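Local coordinates for protein prolyl-tRNA synthetase (Naegleria fowleri, PDB 6UYH) that probably attaches proline to its cognate tRNA at the expense of ATP, and here holds the inhibitor halofuginone beside the ATP analogue AMPPNP, at residues A[214-223]-A[235-246]; A[117-128]-A[166-174]. All coordinates share one frame; numbering follows the deposited sequence.

Contact 1: residues A[214-223]-A[235-246]. With HFG (7-bromo-6-chloro-3-{3-[(2R,3S)-3-hydroxypiperidin-2-yl]-2-oxopropyl}quinazolin-4(3H)-one), chain D; ANP (phosphoaminophosphonic acid-adenylate ester), chain C.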
# COMPACT_ATOMS: atom_id res chain seq x y z
N PHE A 214 -20.39 -17.06 -0.64
CA PHE A 214 -19.34 -17.51 0.27
C PHE A 214 -19.91 -18.51 1.27
O PHE A 214 -20.89 -18.22 1.96
CB PHE A 214 -18.75 -16.28 0.98
CG PHE A 214 -17.62 -16.58 1.95
CD1 PHE A 214 -17.43 -15.77 3.05
CD2 PHE A 214 -16.76 -17.64 1.74
CE1 PHE A 214 -16.39 -16.00 3.94
CE2 PHE A 214 -15.72 -17.90 2.63
CZ PHE A 214 -15.54 -17.07 3.73
N ALA A 215 -19.30 -19.70 1.33
CA ALA A 215 -19.80 -20.75 2.21
C ALA A 215 -19.85 -20.30 3.67
O ALA A 215 -20.67 -20.81 4.44
CB ALA A 215 -18.94 -22.00 2.07
N GLY A 216 -19.01 -19.36 4.06
CA GLY A 216 -19.10 -18.81 5.39
C GLY A 216 -20.11 -17.70 5.60
O GLY A 216 -20.22 -17.21 6.73
N ALA A 217 -20.85 -17.30 4.58
CA ALA A 217 -21.74 -16.15 4.69
C ALA A 217 -23.19 -16.58 4.84
O ALA A 217 -23.60 -17.62 4.32
CB ALA A 217 -21.60 -15.22 3.48
N ASP A 218 -23.96 -15.77 5.58
CA ASP A 218 -25.41 -15.92 5.53
C ASP A 218 -25.94 -15.52 4.16
O ASP A 218 -26.79 -16.21 3.60
CB ASP A 218 -26.07 -15.10 6.64
CG ASP A 218 -26.08 -15.82 7.98
OD1 ASP A 218 -25.80 -17.04 8.00
OD2 ASP A 218 -26.37 -15.17 9.00
N TYR A 219 -25.46 -14.40 3.62
CA TYR A 219 -25.79 -14.04 2.25
C TYR A 219 -24.66 -13.19 1.68
O TYR A 219 -23.93 -12.52 2.41
CB TYR A 219 -27.12 -13.29 2.15
CG TYR A 219 -27.18 -11.94 2.84
CD1 TYR A 219 -27.72 -11.81 4.12
CD2 TYR A 219 -26.72 -10.80 2.20
CE1 TYR A 219 -27.79 -10.58 4.75
CE2 TYR A 219 -26.77 -9.56 2.83
CZ TYR A 219 -27.31 -9.46 4.09
OH TYR A 219 -27.38 -8.23 4.71
N THR A 220 -24.53 -13.23 0.35
CA THR A 220 -23.46 -12.55 -0.38
C THR A 220 -24.07 -11.61 -1.41
O THR A 220 -24.95 -12.03 -2.18
CB THR A 220 -22.55 -13.57 -1.07
OG1 THR A 220 -21.87 -14.36 -0.09
CG2 THR A 220 -21.52 -12.88 -1.95
N THR A 221 -23.61 -10.36 -1.43
CA THR A 221 -24.02 -9.43 -2.47
C THR A 221 -22.84 -9.17 -3.39
O THR A 221 -21.68 -9.34 -3.01
CB THR A 221 -24.55 -8.09 -1.88
OG1 THR A 221 -23.49 -7.38 -1.23
CG2 THR A 221 -25.69 -8.35 -0.89
N THR A 222 -23.15 -8.78 -4.63
CA THR A 222 -22.12 -8.59 -5.65
C THR A 222 -22.51 -7.41 -6.53
O THR A 222 -23.68 -7.06 -6.63
CB THR A 222 -21.97 -9.87 -6.51
OG1 THR A 222 -21.00 -9.67 -7.54
CG2 THR A 222 -23.30 -10.27 -7.15
N VAL A 223 -21.51 -6.77 -7.14
CA VAL A 223 -21.73 -5.90 -8.30
C VAL A 223 -21.25 -6.66 -9.53
O VAL A 223 -20.07 -7.02 -9.64
CB VAL A 223 -21.04 -4.54 -8.16
CG1 VAL A 223 -21.82 -3.65 -7.20
CG2 VAL A 223 -19.58 -4.69 -7.68
N GLN A 235 -17.60 -10.85 -12.08
CA GLN A 235 -17.96 -10.55 -10.70
C GLN A 235 -17.03 -9.45 -10.19
O GLN A 235 -15.83 -9.67 -10.01
CB GLN A 235 -17.87 -11.83 -9.86
CG GLN A 235 -19.02 -12.82 -10.10
CD GLN A 235 -19.04 -13.42 -11.52
OE1 GLN A 235 -18.09 -14.08 -11.95
NE2 GLN A 235 -20.14 -13.20 -12.24
N GLY A 236 -17.59 -8.26 -9.97
CA GLY A 236 -16.75 -7.08 -9.82
C GLY A 236 -16.31 -6.73 -8.42
O GLY A 236 -15.41 -5.91 -8.27
N GLY A 237 -16.90 -7.33 -7.39
CA GLY A 237 -16.61 -6.98 -6.01
C GLY A 237 -17.68 -7.60 -5.14
O GLY A 237 -18.77 -7.91 -5.64
N THR A 238 -17.41 -7.81 -3.86
CA THR A 238 -18.24 -8.71 -3.07
C THR A 238 -18.45 -8.12 -1.68
O THR A 238 -17.52 -7.61 -1.07
CB THR A 238 -17.56 -10.07 -2.96
OG1 THR A 238 -17.15 -10.51 -4.26
CG2 THR A 238 -18.52 -11.08 -2.41
N SER A 239 -19.68 -8.22 -1.16
CA SER A 239 -19.95 -7.74 0.19
C SER A 239 -20.85 -8.75 0.90
O SER A 239 -22.00 -8.95 0.50
CB SER A 239 -20.59 -6.35 0.15
OG SER A 239 -20.80 -5.83 1.45
N HIS A 240 -20.31 -9.40 1.94
CA HIS A 240 -20.96 -10.50 2.64
C HIS A 240 -21.53 -10.05 3.97
O HIS A 240 -20.87 -9.33 4.72
CB HIS A 240 -19.97 -11.62 2.98
CG HIS A 240 -19.17 -12.12 1.83
ND1 HIS A 240 -19.69 -12.95 0.86
CD2 HIS A 240 -17.86 -11.96 1.52
CE1 HIS A 240 -18.75 -13.25 -0.02
NE2 HIS A 240 -17.63 -12.66 0.37
N HIS A 241 -22.72 -10.54 4.31
CA HIS A 241 -23.14 -10.63 5.70
C HIS A 241 -22.77 -12.02 6.22
O HIS A 241 -23.26 -13.03 5.70
CB HIS A 241 -24.63 -10.36 5.87
CG HIS A 241 -25.09 -10.47 7.30
ND1 HIS A 241 -24.48 -9.80 8.33
CD2 HIS A 241 -26.09 -11.19 7.86
CE1 HIS A 241 -25.08 -10.09 9.47
NE2 HIS A 241 -26.07 -10.94 9.21
N LEU A 242 -21.90 -12.07 7.22
CA LEU A 242 -21.43 -13.34 7.76
C LEU A 242 -22.28 -13.83 8.92
O LEU A 242 -22.08 -14.95 9.40
CB LEU A 242 -19.96 -13.20 8.19
CG LEU A 242 -18.95 -12.68 7.15
CD1 LEU A 242 -17.57 -12.49 7.81
CD2 LEU A 242 -18.85 -13.62 5.95
N GLY A 243 -23.26 -13.03 9.34
CA GLY A 243 -24.08 -13.40 10.48
C GLY A 243 -23.21 -13.62 11.70
O GLY A 243 -22.27 -12.86 11.97
N GLN A 244 -23.51 -14.70 12.42
CA GLN A 244 -22.71 -15.13 13.56
C GLN A 244 -21.91 -16.39 13.24
O GLN A 244 -21.43 -17.07 14.15
CB GLN A 244 -23.61 -15.36 14.77
CG GLN A 244 -24.35 -14.10 15.22
CD GLN A 244 -25.40 -14.38 16.27
OE1 GLN A 244 -26.11 -15.38 16.20
NE2 GLN A 244 -25.51 -13.49 17.26
N ASN A 245 -21.74 -16.70 11.95
CA ASN A 245 -21.05 -17.92 11.56
C ASN A 245 -19.60 -17.93 12.00
O ASN A 245 -19.10 -18.94 12.52
CB ASN A 245 -21.15 -18.11 10.04
CG ASN A 245 -22.58 -18.30 9.58
OD1 ASN A 245 -23.38 -18.94 10.27
ND2 ASN A 245 -22.91 -17.76 8.42
N PHE A 246 -18.89 -16.81 11.81
CA PHE A 246 -17.49 -16.75 12.22
C PHE A 246 -17.34 -16.39 13.69
O PHE A 246 -16.36 -16.79 14.32
CB PHE A 246 -16.72 -15.75 11.35
CG PHE A 246 -16.32 -16.32 10.01
CD1 PHE A 246 -17.18 -16.23 8.93
CD2 PHE A 246 -15.10 -16.95 9.85
CE1 PHE A 246 -16.82 -16.76 7.70
CE2 PHE A 246 -14.73 -17.47 8.62
CZ PHE A 246 -15.59 -17.37 7.55
O4' HFG D . -12.15 -14.58 0.42
C21 HFG D . -13.30 -14.97 0.49
C3' HFG D . -14.34 -14.23 1.29
C2' HFG D . -14.09 -12.72 1.48
N1' HFG D . -12.92 -12.45 2.32
C6' HFG D . -12.78 -11.02 2.61
C5' HFG D . -12.65 -10.19 1.36
C4' HFG D . -13.81 -10.47 0.41
C39 HFG D . -13.96 -11.96 0.16
O7' HFG D . -15.10 -12.20 -0.67
C1' HFG D . -13.75 -16.25 -0.23
N3 HFG D . -12.63 -17.15 -0.50
C4 HFG D . -12.02 -17.77 0.58
O11 HFG D . -12.44 -17.61 1.72
C10 HFG D . -10.85 -18.57 0.22
C5 HFG D . -10.14 -19.27 1.20
C2 HFG D . -12.17 -17.30 -1.78
N1 HFG D . -11.13 -17.97 -2.14
C9 HFG D . -10.43 -18.62 -1.12
C8 HFG D . -9.27 -19.32 -1.46
C7 HFG D . -8.57 -19.98 -0.46
BR1 HFG D . -6.94 -20.83 -0.94
C6 HFG D . -9.01 -19.98 0.84
CL1 HFG D . -8.21 -20.92 2.06
PG ANP C . -14.06 -15.86 -8.45
O1G ANP C . -15.10 -16.71 -9.00
O2G ANP C . -12.78 -16.76 -8.18
O3G ANP C . -13.78 -14.74 -9.53
PB ANP C . -14.11 -15.42 -5.48
O1B ANP C . -15.21 -15.96 -4.71
O2B ANP C . -12.90 -16.41 -5.42
N3B ANP C . -14.51 -15.13 -7.05
PA ANP C . -13.56 -13.42 -3.47
O1A ANP C . -14.90 -13.22 -2.86
O2A ANP C . -12.73 -14.33 -2.62
O3A ANP C . -13.64 -14.05 -4.92
O5' ANP C . -12.71 -12.08 -3.73
C5' ANP C . -13.17 -10.71 -3.66
C4' ANP C . -13.07 -10.13 -5.04
O4' ANP C . -11.71 -10.24 -5.52
C3' ANP C . -13.90 -10.88 -6.07
O3' ANP C . -15.24 -10.40 -6.07
C2' ANP C . -13.18 -10.57 -7.38
O2' ANP C . -13.70 -9.39 -7.96
C1' ANP C . -11.71 -10.42 -6.93
N9 ANP C . -10.88 -11.57 -7.25
C8 ANP C . -11.08 -12.88 -6.87
N7 ANP C . -10.16 -13.71 -7.29
C5 ANP C . -9.29 -12.90 -8.00
C6 ANP C . -8.10 -13.17 -8.71
N6 ANP C . -7.53 -14.38 -8.77
N1 ANP C . -7.49 -12.14 -9.33
C2 ANP C . -8.03 -10.92 -9.23
N3 ANP C . -9.13 -10.54 -8.58
C4 ANP C . -9.72 -11.58 -7.99
O HOH W 1 -25.58 -16.55 11.50
O HOH W 2 -27.59 -13.21 10.06
O HOH W 3 -18.59 -10.98 -6.98
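His240 and Thr220 form a non-hydrogen-bonded pair of the antiparallel hairpin, their side chains side by side. From CB, against the methyl of Ala217, CG turns beside the histidine's own backbone N (chi1 -52°), swinging the ring along the pocket face. ND1 meets Thr220 OG1 in the ring plane at 2.8 Å; either atom could be the donor. CE1 lies near Thr220 OG1 and CG2, CD2 near C2' and O7' of halofuginone. NE2, at the tip, gives its hydrogen to the inhibitor's hydroxyl O7' at 2.8 Å. Phe214 brings its ring edge to one face of the imidazole and lays one of its own faces over inhibitor C3'. Two residues before His240, on the same face, Thr238 OG1 shares a 2.6 Å hydrogen bond with O3' of the AMPPNP ribose. The other face of the hairpin packs on helix 177-198; there His241 CB sits over the Tyr219 ring, 3.6 Å from its centroid. At the open end of the hairpin, Asn245 ND2 bonds both Gly216 O and, at 3.0 Å, Asp218 OD1. Histidine suits its place because two ring nitrogens can bond at once: with ND1 held by a threonine, NE2 is fixed in direction toward the ligand hydroxyl.

Contact 2: residues A[117-128]-A[166-174]. With HFG (7-bromo-6-chloro-3-{3-[(2R,3S)-3-hydroxypiperidin-2-yl]-2-oxopropyl}quinazolin-4(3H)-one), chain D; ANP (phosphoaminophosphonic acid-adenylate ester), chain C.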
# COMPACT_ATOMS: atom_id res chain seq x y z
N ARG A 117 -1.42 -15.84 2.71
CA ARG A 117 -2.73 -15.19 2.80
C ARG A 117 -3.56 -15.39 1.54
O ARG A 117 -3.21 -14.83 0.49
CB ARG A 117 -2.51 -13.69 3.05
CG ARG A 117 -3.75 -12.82 2.98
CD ARG A 117 -3.42 -11.41 3.48
NE ARG A 117 -2.29 -10.83 2.76
CZ ARG A 117 -1.40 -9.99 3.28
NH1 ARG A 117 -1.47 -9.63 4.56
NH2 ARG A 117 -0.42 -9.52 2.53
N PRO A 118 -4.66 -16.15 1.59
CA PRO A 118 -5.59 -16.21 0.45
C PRO A 118 -6.79 -15.30 0.66
O PRO A 118 -7.61 -15.09 -0.25
CB PRO A 118 -6.01 -17.68 0.44
CG PRO A 118 -6.03 -18.04 1.90
CD PRO A 118 -4.92 -17.23 2.57
N THR A 119 -6.90 -14.80 1.89
CA THR A 119 -7.93 -13.94 2.47
C THR A 119 -7.64 -13.97 3.97
O THR A 119 -6.94 -14.88 4.42
CB THR A 119 -9.36 -14.40 2.13
OG1 THR A 119 -10.29 -13.47 2.72
CG2 THR A 119 -9.64 -15.80 2.68
N SER A 120 -8.14 -13.01 4.76
CA SER A 120 -7.63 -12.85 6.12
C SER A 120 -8.60 -13.17 7.25
O SER A 120 -8.30 -12.84 8.40
CB SER A 120 -7.08 -11.43 6.30
OG SER A 120 -6.02 -11.22 5.38
N GLU A 121 -9.74 -13.82 6.97
CA GLU A 121 -10.66 -14.17 8.06
C GLU A 121 -9.95 -14.93 9.19
O GLU A 121 -10.11 -14.59 10.37
CB GLU A 121 -11.82 -15.02 7.53
CG GLU A 121 -12.92 -14.24 6.82
CD GLU A 121 -12.60 -13.95 5.36
OE1 GLU A 121 -11.52 -14.35 4.88
OE2 GLU A 121 -13.44 -13.32 4.70
N THR A 122 -9.18 -15.97 8.84
CA THR A 122 -8.56 -16.80 9.87
C THR A 122 -7.32 -16.15 10.46
O THR A 122 -6.83 -16.61 11.51
CB THR A 122 -8.18 -18.19 9.33
OG1 THR A 122 -7.18 -18.07 8.32
CG2 THR A 122 -9.42 -18.92 8.78
N ILE A 123 -6.81 -15.10 9.82
CA ILE A 123 -5.68 -14.32 10.32
C ILE A 123 -6.14 -13.26 11.31
O ILE A 123 -5.44 -12.97 12.29
CB ILE A 123 -4.94 -13.68 9.12
CG1 ILE A 123 -4.41 -14.76 8.18
CG2 ILE A 123 -3.82 -12.72 9.59
CD1 ILE A 123 -3.75 -14.20 6.91
N MET A 124 -7.33 -12.70 11.10
CA MET A 124 -7.82 -11.56 11.87
C MET A 124 -8.77 -11.93 13.00
O MET A 124 -8.76 -11.26 14.04
CB MET A 124 -8.52 -10.58 10.94
CG MET A 124 -7.59 -9.96 9.93
SD MET A 124 -8.48 -8.97 8.71
CE MET A 124 -9.02 -7.60 9.72
N TYR A 125 -9.57 -12.98 12.84
CA TYR A 125 -10.68 -13.14 13.78
C TYR A 125 -10.25 -13.64 15.16
O TYR A 125 -10.95 -13.34 16.14
CB TYR A 125 -11.77 -14.03 13.17
CG TYR A 125 -12.48 -13.37 11.99
CD1 TYR A 125 -12.26 -12.03 11.69
CD2 TYR A 125 -13.34 -14.09 11.17
CE1 TYR A 125 -12.89 -11.42 10.62
CE2 TYR A 125 -13.98 -13.49 10.08
CZ TYR A 125 -13.74 -12.16 9.81
OH TYR A 125 -14.37 -11.55 8.74
N PRO A 126 -9.11 -14.33 15.33
CA PRO A 126 -8.63 -14.54 16.71
C PRO A 126 -8.35 -13.24 17.44
O PRO A 126 -8.62 -13.15 18.64
CB PRO A 126 -7.38 -15.41 16.51
CG PRO A 126 -7.67 -16.17 15.26
CD PRO A 126 -8.35 -15.16 14.37
N SER A 127 -7.83 -12.23 16.74
CA SER A 127 -7.64 -10.91 17.36
C SER A 127 -8.98 -10.25 17.67
O SER A 127 -9.12 -9.59 18.71
CB SER A 127 -6.82 -10.01 16.43
OG SER A 127 -5.50 -10.50 16.32
N TYR A 128 -9.96 -10.40 16.78
CA TYR A 128 -11.27 -9.84 17.04
C TYR A 128 -11.87 -10.41 18.32
O TYR A 128 -12.50 -9.69 19.09
CB TYR A 128 -12.20 -10.10 15.85
CG TYR A 128 -12.09 -9.12 14.70
CD1 TYR A 128 -10.85 -8.69 14.24
CD2 TYR A 128 -13.22 -8.65 14.04
CE1 TYR A 128 -10.74 -7.79 13.19
CE2 TYR A 128 -13.13 -7.75 12.99
CZ TYR A 128 -11.89 -7.33 12.57
OH TYR A 128 -11.78 -6.44 11.52
N TYR A 166 -4.03 -7.81 -5.87
CA TYR A 166 -4.07 -6.77 -4.84
C TYR A 166 -5.52 -6.41 -4.58
O TYR A 166 -6.33 -6.37 -5.52
CB TYR A 166 -3.25 -5.55 -5.27
CG TYR A 166 -1.88 -5.99 -5.71
CD1 TYR A 166 -0.89 -6.24 -4.78
CD2 TYR A 166 -1.59 -6.26 -7.06
CE1 TYR A 166 0.37 -6.70 -5.16
CE2 TYR A 166 -0.33 -6.72 -7.45
CZ TYR A 166 0.64 -6.95 -6.50
OH TYR A 166 1.89 -7.40 -6.86
N TRP A 167 -5.87 -6.17 -3.32
CA TRP A 167 -7.25 -5.83 -3.00
C TRP A 167 -7.27 -4.97 -1.76
O TRP A 167 -6.24 -4.67 -1.16
CB TRP A 167 -8.12 -7.09 -2.84
CG TRP A 167 -7.96 -7.93 -1.57
CD1 TRP A 167 -7.12 -7.72 -0.50
CD2 TRP A 167 -8.68 -9.13 -1.28
NE1 TRP A 167 -7.30 -8.72 0.44
CE2 TRP A 167 -8.25 -9.59 -0.02
CE3 TRP A 167 -9.67 -9.85 -1.96
CZ2 TRP A 167 -8.76 -10.75 0.57
CZ3 TRP A 167 -10.18 -11.00 -1.38
CH2 TRP A 167 -9.72 -11.44 -0.13
N GLN A 168 -8.47 -4.53 -1.38
CA GLN A 168 -8.76 -4.20 0.01
C GLN A 168 -9.72 -5.26 0.51
O GLN A 168 -10.57 -5.74 -0.26
CB GLN A 168 -9.37 -2.81 0.19
CG GLN A 168 -10.68 -2.53 -0.61
CD GLN A 168 -11.96 -3.16 -0.03
OE1 GLN A 168 -12.89 -3.48 -0.78
NE2 GLN A 168 -12.04 -3.31 1.30
N GLU A 169 -9.57 -5.65 1.77
CA GLU A 169 -10.57 -6.46 2.45
C GLU A 169 -10.98 -5.75 3.73
O GLU A 169 -10.12 -5.36 4.54
CB GLU A 169 -10.06 -7.90 2.73
CG GLU A 169 -8.74 -7.95 3.51
CD GLU A 169 -8.25 -9.37 3.73
OE1 GLU A 169 -7.03 -9.59 3.57
OE2 GLU A 169 -9.07 -10.25 4.06
N GLY A 170 -12.28 -5.57 3.90
CA GLY A 170 -12.84 -4.96 5.09
C GLY A 170 -13.53 -6.04 5.91
O GLY A 170 -14.15 -6.95 5.35
N HIS A 171 -13.40 -5.95 7.23
CA HIS A 171 -13.95 -6.93 8.17
C HIS A 171 -14.56 -6.14 9.32
O HIS A 171 -13.83 -5.46 10.05
CB HIS A 171 -12.86 -7.88 8.67
CG HIS A 171 -12.23 -8.70 7.59
ND1 HIS A 171 -12.60 -10.00 7.34
CD2 HIS A 171 -11.26 -8.40 6.69
CE1 HIS A 171 -11.89 -10.47 6.33
NE2 HIS A 171 -11.06 -9.52 5.92
N SER A 172 -15.88 -6.21 9.48
CA SER A 172 -16.56 -5.45 10.52
C SER A 172 -17.33 -6.37 11.45
O SER A 172 -17.80 -7.44 11.04
CB SER A 172 -17.51 -4.43 9.90
OG SER A 172 -16.78 -3.47 9.16
N ALA A 173 -17.47 -5.94 12.70
CA ALA A 173 -18.23 -6.64 13.72
C ALA A 173 -19.21 -5.67 14.38
O ALA A 173 -18.85 -4.52 14.65
CB ALA A 173 -17.30 -7.24 14.79
N PHE A 174 -20.42 -6.15 14.67
CA PHE A 174 -21.51 -5.32 15.18
C PHE A 174 -22.23 -6.04 16.30
O PHE A 174 -22.20 -7.27 16.41
CB PHE A 174 -22.54 -4.99 14.08
CG PHE A 174 -21.95 -4.29 12.89
CD1 PHE A 174 -21.96 -2.91 12.82
CD2 PHE A 174 -21.40 -5.02 11.85
CE1 PHE A 174 -21.43 -2.25 11.71
CE2 PHE A 174 -20.86 -4.37 10.75
CZ PHE A 174 -20.88 -2.99 10.68
O4' HFG D . -12.15 -14.58 0.42
C21 HFG D . -13.30 -14.97 0.49
C3' HFG D . -14.34 -14.23 1.29
C2' HFG D . -14.09 -12.72 1.48
N1' HFG D . -12.92 -12.45 2.32
C6' HFG D . -12.78 -11.02 2.61
C5' HFG D . -12.65 -10.19 1.36
C4' HFG D . -13.81 -10.47 0.41
C39 HFG D . -13.96 -11.96 0.16
O7' HFG D . -15.10 -12.20 -0.67
C1' HFG D . -13.75 -16.25 -0.23
N3 HFG D . -12.63 -17.15 -0.50
C4 HFG D . -12.02 -17.77 0.58
O11 HFG D . -12.44 -17.61 1.72
C10 HFG D . -10.85 -18.57 0.22
C5 HFG D . -10.14 -19.27 1.20
C2 HFG D . -12.17 -17.30 -1.78
N1 HFG D . -11.13 -17.97 -2.14
C9 HFG D . -10.43 -18.62 -1.12
C8 HFG D . -9.27 -19.32 -1.46
C7 HFG D . -8.57 -19.98 -0.46
BR1 HFG D . -6.94 -20.83 -0.94
C6 HFG D . -9.01 -19.98 0.84
CL1 HFG D . -8.21 -20.92 2.06
PG ANP C . -14.06 -15.86 -8.45
O1G ANP C . -15.10 -16.71 -9.00
O2G ANP C . -12.78 -16.76 -8.18
O3G ANP C . -13.78 -14.74 -9.53
PB ANP C . -14.11 -15.42 -5.48
O1B ANP C . -15.21 -15.96 -4.71
O2B ANP C . -12.90 -16.41 -5.42
N3B ANP C . -14.51 -15.13 -7.05
PA ANP C . -13.56 -13.42 -3.47
O1A ANP C . -14.90 -13.22 -2.86
O2A ANP C . -12.73 -14.33 -2.62
O3A ANP C . -13.64 -14.05 -4.92
O5' ANP C . -12.71 -12.08 -3.73
C5' ANP C . -13.17 -10.71 -3.66
C4' ANP C . -13.07 -10.13 -5.04
O4' ANP C . -11.71 -10.24 -5.52
C3' ANP C . -13.90 -10.88 -6.07
O3' ANP C . -15.24 -10.40 -6.07
C2' ANP C . -13.18 -10.57 -7.38
O2' ANP C . -13.70 -9.39 -7.96
C1' ANP C . -11.71 -10.42 -6.93
N9 ANP C . -10.88 -11.57 -7.25
C8 ANP C . -11.08 -12.88 -6.87
N7 ANP C . -10.16 -13.71 -7.29
C5 ANP C . -9.29 -12.90 -8.00
C6 ANP C . -8.10 -13.17 -8.71
N6 ANP C . -7.53 -14.38 -8.77
N1 ANP C . -7.49 -12.14 -9.33
C2 ANP C . -8.03 -10.92 -9.23
N3 ANP C . -9.13 -10.54 -8.58
C4 ANP C . -9.72 -11.58 -7.99
O HOH W 4 -15.63 -9.43 10.40
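Glu169 reaches from strand 164-174 to the start of helix 121-131, where its carboxylate takes two bonds from Ser120: backbone N meets the syn lone pair of OE2 at 3.0 Å, and OG meets OE1 at 2.6 Å from above the carboxylate plane. OE2 also accepts His171 NE2 at 2.8 Å. This grip fixes the rotation of the imidazole, whose other nitrogen, ND1, is joined to Tyr125 OH by a nearly straight 2.7 Å hydrogen bond (173°). Met124 SD lies over one ring face, 3.9 Å from the centroid; its polarisable sulfur suits an aromatic face. Beside this junction lies the halofuginone pocket, consistent with the amino-acid end of a class II active site. There the piperidine nitrogen N1' donates to Thr119 OG1 and, at 2.6 Å, to Glu121 OE2, and Thr119 OG1 in turn bonds Glu121 OE1. The indole of Trp167 brings CH2 to the piperidine, while Glu169 CB packs over one indole face. Toward residue 128 the fit is looser. Tyr128 still bonds His171 O through its hydroxyl, but its CD2 lies 4.4 Å from Ala173 CB, and a water joins Ser172 O to Tyr125 OH, the latter bond weak.

How the contacts relate
From the N terminus, residues 117-128 come first, and contact 2 closes a loop of 37 residues when strand 164-174 returns to pack against the start and one side of helix 121-131. The chain then runs through helix 177-198 before contact 1 closes a much shorter loop, the hairpin between 214-223 and 235-246. The two loops follow in series, neither nested nor crossed. Strand 261-272 pairs antiparallel with both 164-174 and 232-243, and thus bridges the contacts within the class II core. They also touch directly: the Phe246 ring packs on Tyr125 and on Glu121 CB, and Leu242 CD1 on the Tyr125 hydroxyl. Halofuginone and AMPPNP each contact both, as two walls of one site.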